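Local coordinates for protein nitric oxide dioxygenase (Rhodothermus marinus DSM 4252, PDB 6WK3) that binds heme in a globin fold, probably acts as a nitric oxide dioxygenase, and in this engineered form serves as a carbene transferase, at residues A105-L110 and T117-W122; V26-T31 and E100-A105. The protein carries 1 engineered substitution. All blocks are in the same frame, centred on the assembly; numbering follows the deposited sequence.

Both contacts are helix-to-helix packing within one globin domain, and they share helix 94-110. Contact 2 packs residues 100-105 of that helix against helix 18-39. Contact 1 packs residues 105-110 against helix 116-145. Their centres are about 9 Å apart. Both segments of contact 2 come earlier in the chain than the second segment of contact 1, and the two contacts share A105 at their junction. They also touch directly, with V109 against I28 and E108 beside T31. Helix 94-110 thus packs on both an early helix and the last one. Contact 2 is the more buried and lies nearer the heme: the L102 side chain is about 6 Å from it, that of W122 about 8 Å.

Contact 1: residues A105-L110 and T117-W122; sequences AIKEVL and TLLQAW
I106, K107 and L110 meet L118, L119 and W122 in an apolar helix-helix contact between the last two long helices of the globin fold. These are helix 94-110 and helix 116-145, which correspond to the G and H helices of globins. They form a helical hairpin. The two short segments run roughly antiparallel, at 138°, with their axes 11.1 Å apart at closest approach. That spacing is wide, so large side chains fill the interface. I106 and L119 lie at its centre, and their CA atoms are 7.8 Å apart. The two side chains lie alongside one another, pointing opposite ways. I106 uses both of its branches. Its CG2 methyl lies 3.8 Å from L119 CD2. Its other branch is stretched out, with CD1 anti to CA (chi2 174°). This carries CD1 over one face of the W122 indole, 4.1 Å above the ring plane and nearer the ring's border than its middle. The isoleucine and tryptophan side chains run nearly perpendicular to each other. K107 packs on the CD1 methyl of L119. Its aliphatic chain is extended and runs across the leucine, with CE 3.5 Å and CG 3.7 Å from L119 CD1. L119 CD2 faces I106 and CD1 mainly K107, though K107 CG also borders CD2. The amine of K107 has a long, weak ion pair with D104. L110 and L118 add a looser methyl contact, with L110 CD1 4.2 Å from L118 CD2. Other helices cover the surroundings: L118 also packs on L13, and W122 on V14 and L21. The contact is structural packing, and the W122 side chain stays about 8 Å from the heme. W122 is buried, and its NE1 is satisfied by a hydrogen bond to S17 OG.

Contact 2: residues V26-T31 and E100-A105; sequences VAISAT and ECLRDA
I28 and T31 of helix 18-39 pack on L102 and A105 of helix 94-110. The segment axes approach to 8.7 Å and cross at 137°. The small A105 permits this closeness: its CB sits 3.5 Å from the backbone O of I28. The CG2 methyl of I28 does the touching: it lies 3.7 Å from L102 CD1 and also flanks A105 CB. T31 splits its two branches. Its CG2 is anti to the backbone N and lies 4.0 Å from A105 CB. Its OG1 is beside the backbone N (chi1 -63°) and donates back to A27 O at 2.8 Å, tilted 25° from the carbonyl plane. T31 N reaches the same oxygen from the opposite face, so two bonds grip it. An alanine here has neither branch, which would probably open a gap beside A105 CB and leave A27 O with only the backbone N-H from this residue. L102 also touches M32 and Y126, and its side chain is about 6 Å from the heme. Packing of the B helix on the G helix is one of the standard helix pairs of the globin fold.

Contact 1: residues A105-L110 and T117-W122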
loop_
_atom_site.group_PDB
_atom_site.type_symbol
_atom_site.label_atom_id
_atom_site.label_comp_id
_atom_site.label_asym_id
_atom_site.label_seq_id
_atom_site.Cartn_x
_atom_site.Cartn_y
_atom_site.Cartn_z
ATOM N N ALA A 105 20.440 -4.736 15.240
ATOM C CA ALA A 105 20.617 -5.649 14.115
ATOM C C ALA A 105 21.965 -5.428 13.444
ATOM O O ALA A 105 22.650 -6.388 13.075
ATOM C CB ALA A 105 19.483 -5.476 13.106
ATOM N N ILE A 106 22.366 -4.165 13.283
ATOM C CA ILE A 106 23.671 -3.868 12.698
ATOM C C ILE A 106 24.792 -4.316 13.631
ATOM O O ILE A 106 25.781 -4.910 13.187
ATOM C CB ILE A 106 23.769 -2.368 12.354
ATOM C CG1 ILE A 106 22.823 -2.027 11.200
ATOM C CG2 ILE A 106 25.198 -1.994 11.984
ATOM C CD1 ILE A 106 22.731 -0.538 10.882
ATOM N N LYS A 107 24.647 -4.056 14.937
ATOM C CA LYS A 107 25.648 -4.498 15.909
ATOM C C LYS A 107 25.844 -6.008 15.861
ATOM O O LYS A 107 26.970 -6.504 15.988
ATOM C CB LYS A 107 25.240 -4.073 17.319
ATOM C CG LYS A 107 25.593 -2.645 17.680
ATOM C CD LYS A 107 25.175 -2.326 19.110
ATOM C CE LYS A 107 25.158 -0.827 19.349
ATOM N NZ LYS A 107 24.579 -0.442 20.661
ATOM N N GLU A 108 24.760 -6.755 15.677
ATOM C CA GLU A 108 24.843 -8.209 15.704
ATOM C C GLU A 108 25.434 -8.763 14.414
ATOM O O GLU A 108 26.337 -9.608 14.449
ATOM C CB GLU A 108 23.454 -8.790 15.957
ATOM C CG GLU A 108 23.431 -10.228 16.412
ATOM C CD GLU A 108 22.014 -10.741 16.549
ATOM O OE1 GLU A 108 21.488 -11.307 15.561
ATOM O OE2 GLU A 108 21.421 -10.560 17.636
ATOM N N VAL A 109 24.949 -8.289 13.266
ATOM C CA VAL A 109 25.330 -8.908 12.001
ATOM C C VAL A 109 26.761 -8.546 11.627
ATOM O O VAL A 109 27.546 -9.412 11.226
ATOM C CB VAL A 109 24.335 -8.520 10.893
ATOM C CG1 VAL A 109 24.860 -8.961 9.536
ATOM C CG2 VAL A 109 22.970 -9.156 11.169
ATOM N N LEU A 110 27.125 -7.271 11.758
ATOM C CA LEU A 110 28.454 -6.816 11.372
ATOM C C LEU A 110 29.510 -7.082 12.435
ATOM O O LEU A 110 30.703 -6.921 12.148
ATOM C CB LEU A 110 28.421 -5.322 11.046
ATOM C CG LEU A 110 27.518 -4.953 9.868
ATOM C CD1 LEU A 110 27.886 -3.579 9.328
ATOM C CD2 LEU A 110 27.597 -6.010 8.773
ATOM N N THR A 117 31.205 4.876 15.340
ATOM C CA THR A 117 31.070 5.888 14.295
ATOM C C THR A 117 30.140 5.407 13.189
ATOM O O THR A 117 29.301 6.172 12.702
ATOM C CB THR A 117 32.436 6.267 13.711
ATOM O OG1 THR A 117 33.246 5.094 13.560
ATOM C CG2 THR A 117 33.148 7.264 14.613
ATOM N N LEU A 118 30.265 4.139 12.787
ATOM C CA LEU A 118 29.378 3.605 11.759
ATOM C C LEU A 118 27.933 3.605 12.229
ATOM O O LEU A 118 27.019 3.891 11.449
ATOM C CB LEU A 118 29.809 2.193 11.362
ATOM C CG LEU A 118 29.039 1.639 10.161
ATOM C CD1 LEU A 118 29.098 2.622 9.007
ATOM C CD2 LEU A 118 29.559 0.275 9.728
ATOM N N LEU A 119 27.706 3.294 13.506
ATOM C CA LEU A 119 26.350 3.320 14.040
ATOM C C LEU A 119 25.802 4.741 14.086
ATOM O O LEU A 119 24.608 4.959 13.843
ATOM C CB LEU A 119 26.322 2.677 15.427
ATOM C CG LEU A 119 26.588 1.169 15.427
ATOM C CD1 LEU A 119 27.004 0.681 16.806
ATOM C CD2 LEU A 119 25.367 0.409 14.918
ATOM N N GLN A 120 26.656 5.723 14.384
ATOM C CA GLN A 120 26.198 7.109 14.405
ATOM C C GLN A 120 25.865 7.599 13.003
ATOM O O GLN A 120 24.912 8.366 12.818
ATOM C CB GLN A 120 27.254 8.006 15.047
ATOM C CG GLN A 120 26.847 9.471 15.135
ATOM C CD GLN A 120 25.547 9.667 15.897
ATOM O OE1 GLN A 120 25.250 8.931 16.838
ATOM N NE2 GLN A 120 24.765 10.664 15.493
ATOM N N ALA A 121 26.643 7.177 12.004
ATOM C CA ALA A 121 26.320 7.530 10.626
ATOM C C ALA A 121 24.964 6.964 10.226
ATOM O O ALA A 121 24.133 7.667 9.636
ATOM C CB ALA A 121 27.417 7.032 9.680
ATOM N N TRP A 122 24.708 5.697 10.565
ATOM C CA TRP A 122 23.433 5.088 10.201
ATOM C C TRP A 122 22.282 5.673 11.002
ATOM O O TRP A 122 21.160 5.755 10.492
ATOM C CB TRP A 122 23.499 3.570 10.368
ATOM C CG TRP A 122 23.966 2.926 9.109
ATOM C CD1 TRP A 122 25.218 2.451 8.842
ATOM C CD2 TRP A 122 23.197 2.730 7.916
ATOM N NE1 TRP A 122 25.270 1.956 7.560
ATOM C CE2 TRP A 122 24.043 2.116 6.972
ATOM C CE3 TRP A 122 21.870 3.007 7.557
ATOM C CZ2 TRP A 122 23.607 1.773 5.693
ATOM C CZ3 TRP A 122 21.438 2.665 6.287
ATOM C CH2 TRP A 122 22.303 2.055 5.369
#

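Contact 2: residues V26-T31 and E100-A105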
loop_
_atom_site.group_PDB
_atom_site.type_symbol
_atom_site.label_atom_id
_atom_site.label_comp_id
_atom_site.label_asym_id
_atom_site.label_seq_id
_atom_site.Cartn_x
_atom_site.Cartn_y
_atom_site.Cartn_z
ATOM N N VAL A 26 19.781 -8.576 4.014
ATOM C CA VAL A 26 18.679 -9.461 4.388
ATOM C C VAL A 26 18.830 -9.926 5.832
ATOM O O VAL A 26 17.853 -9.979 6.589
ATOM C CB VAL A 26 18.589 -10.649 3.415
ATOM C CG1 VAL A 26 17.611 -11.685 3.942
ATOM C CG2 VAL A 26 18.161 -10.166 2.035
ATOM N N ALA A 27 20.053 -10.269 6.241
ATOM C CA ALA A 27 20.285 -10.626 7.636
ATOM C C ALA A 27 19.972 -9.458 8.563
ATOM O O ALA A 27 19.397 -9.650 9.640
ATOM C CB ALA A 27 21.725 -11.095 7.831
ATOM N N ILE A 28 20.336 -8.238 8.161
ATOM C CA ILE A 28 20.061 -7.076 9.001
ATOM C C ILE A 28 18.562 -6.821 9.079
ATOM O O ILE A 28 18.011 -6.581 10.161
ATOM C CB ILE A 28 20.821 -5.843 8.475
ATOM C CG1 ILE A 28 22.327 -5.993 8.717
ATOM C CG2 ILE A 28 20.281 -4.573 9.117
ATOM C CD1 ILE A 28 23.196 -5.008 7.910
ATOM N N SER A 29 17.875 -6.893 7.940
ATOM C CA SER A 29 16.443 -6.618 7.920
ATOM C C SER A 29 15.663 -7.686 8.690
ATOM O O SER A 29 14.785 -7.361 9.499
ATOM C CB SER A 29 15.966 -6.501 6.467
ATOM O OG SER A 29 14.583 -6.781 6.332
ATOM N N ALA A 30 15.995 -8.966 8.482
ATOM C CA ALA A 30 15.291 -10.038 9.189
ATOM C C ALA A 30 15.543 -9.973 10.692
ATOM O O ALA A 30 14.612 -10.116 11.496
ATOM C CB ALA A 30 15.708 -11.403 8.640
ATOM N N THR A 31 16.805 -9.781 11.086
ATOM C CA THR A 31 17.130 -9.639 12.502
ATOM C C THR A 31 16.432 -8.431 13.102
ATOM O O THR A 31 15.967 -8.472 14.246
ATOM C CB THR A 31 18.641 -9.522 12.674
ATOM O OG1 THR A 31 19.264 -10.730 12.218
ATOM C CG2 THR A 31 19.008 -9.264 14.127
ATOM N N GLU A 100 15.944 1.574 17.172
ATOM C CA GLU A 100 16.529 0.777 18.246
ATOM C C GLU A 100 16.825 -0.643 17.774
ATOM O O GLU A 100 17.937 -1.155 17.954
ATOM C CB GLU A 100 15.581 0.764 19.450
ATOM C CG GLU A 100 16.065 -0.072 20.618
ATOM C CD GLU A 100 14.925 -0.559 21.497
ATOM O OE1 GLU A 100 14.883 -1.771 21.803
ATOM O OE2 GLU A 100 14.071 0.272 21.880
ATOM N N CYS A 101 15.842 -1.280 17.132
ATOM C CA CYS A 101 16.023 -2.641 16.637
ATOM C C CYS A 101 16.986 -2.701 15.460
ATOM O O CYS A 101 17.705 -3.697 15.304
ATOM C CB CYS A 101 14.669 -3.238 16.251
ATOM S SG CYS A 101 13.459 -3.217 17.604
ATOM N N LEU A 102 17.016 -1.659 14.626
ATOM C CA LEU A 102 17.937 -1.638 13.494
ATOM C C LEU A 102 19.376 -1.431 13.954
ATOM O O LEU A 102 20.307 -2.020 13.389
ATOM C CB LEU A 102 17.523 -0.544 12.509
ATOM C CG LEU A 102 18.450 -0.244 11.329
ATOM C CD1 LEU A 102 18.657 -1.480 10.470
ATOM C CD2 LEU A 102 17.899 0.911 10.495
ATOM N N ARG A 103 19.580 -0.593 14.973
ATOM C CA ARG A 103 20.918 -0.413 15.527
ATOM C C ARG A 103 21.479 -1.736 16.027
ATOM O O ARG A 103 22.611 -2.110 15.700
ATOM C CB ARG A 103 20.889 0.617 16.658
ATOM C CG ARG A 103 22.266 1.096 17.091
ATOM C CD ARG A 103 22.385 1.224 18.602
ATOM N NE ARG A 103 21.278 1.959 19.208
ATOM C CZ ARG A 103 20.466 1.454 20.131
ATOM N NH1 ARG A 103 20.637 0.207 20.550
ATOM N NH2 ARG A 103 19.481 2.189 20.634
ATOM N N ASP A 104 20.688 -2.469 16.812
ATOM C CA ASP A 104 21.162 -3.732 17.363
ATOM C C ASP A 104 21.253 -4.819 16.296
ATOM O O ASP A 104 22.072 -5.737 16.424
ATOM C CB ASP A 104 20.258 -4.165 18.521
ATOM C CG ASP A 104 20.290 -3.175 19.687
ATOM O OD1 ASP A 104 21.307 -2.460 19.841
ATOM O OD2 ASP A 104 19.300 -3.104 20.445
ATOM N N ALA A 105 20.440 -4.736 15.240
ATOM C CA ALA A 105 20.617 -5.649 14.115
ATOM C C ALA A 105 21.965 -5.428 13.444
ATOM O O ALA A 105 22.650 -6.388 13.075
ATOM C CB ALA A 105 19.483 -5.476 13.106
#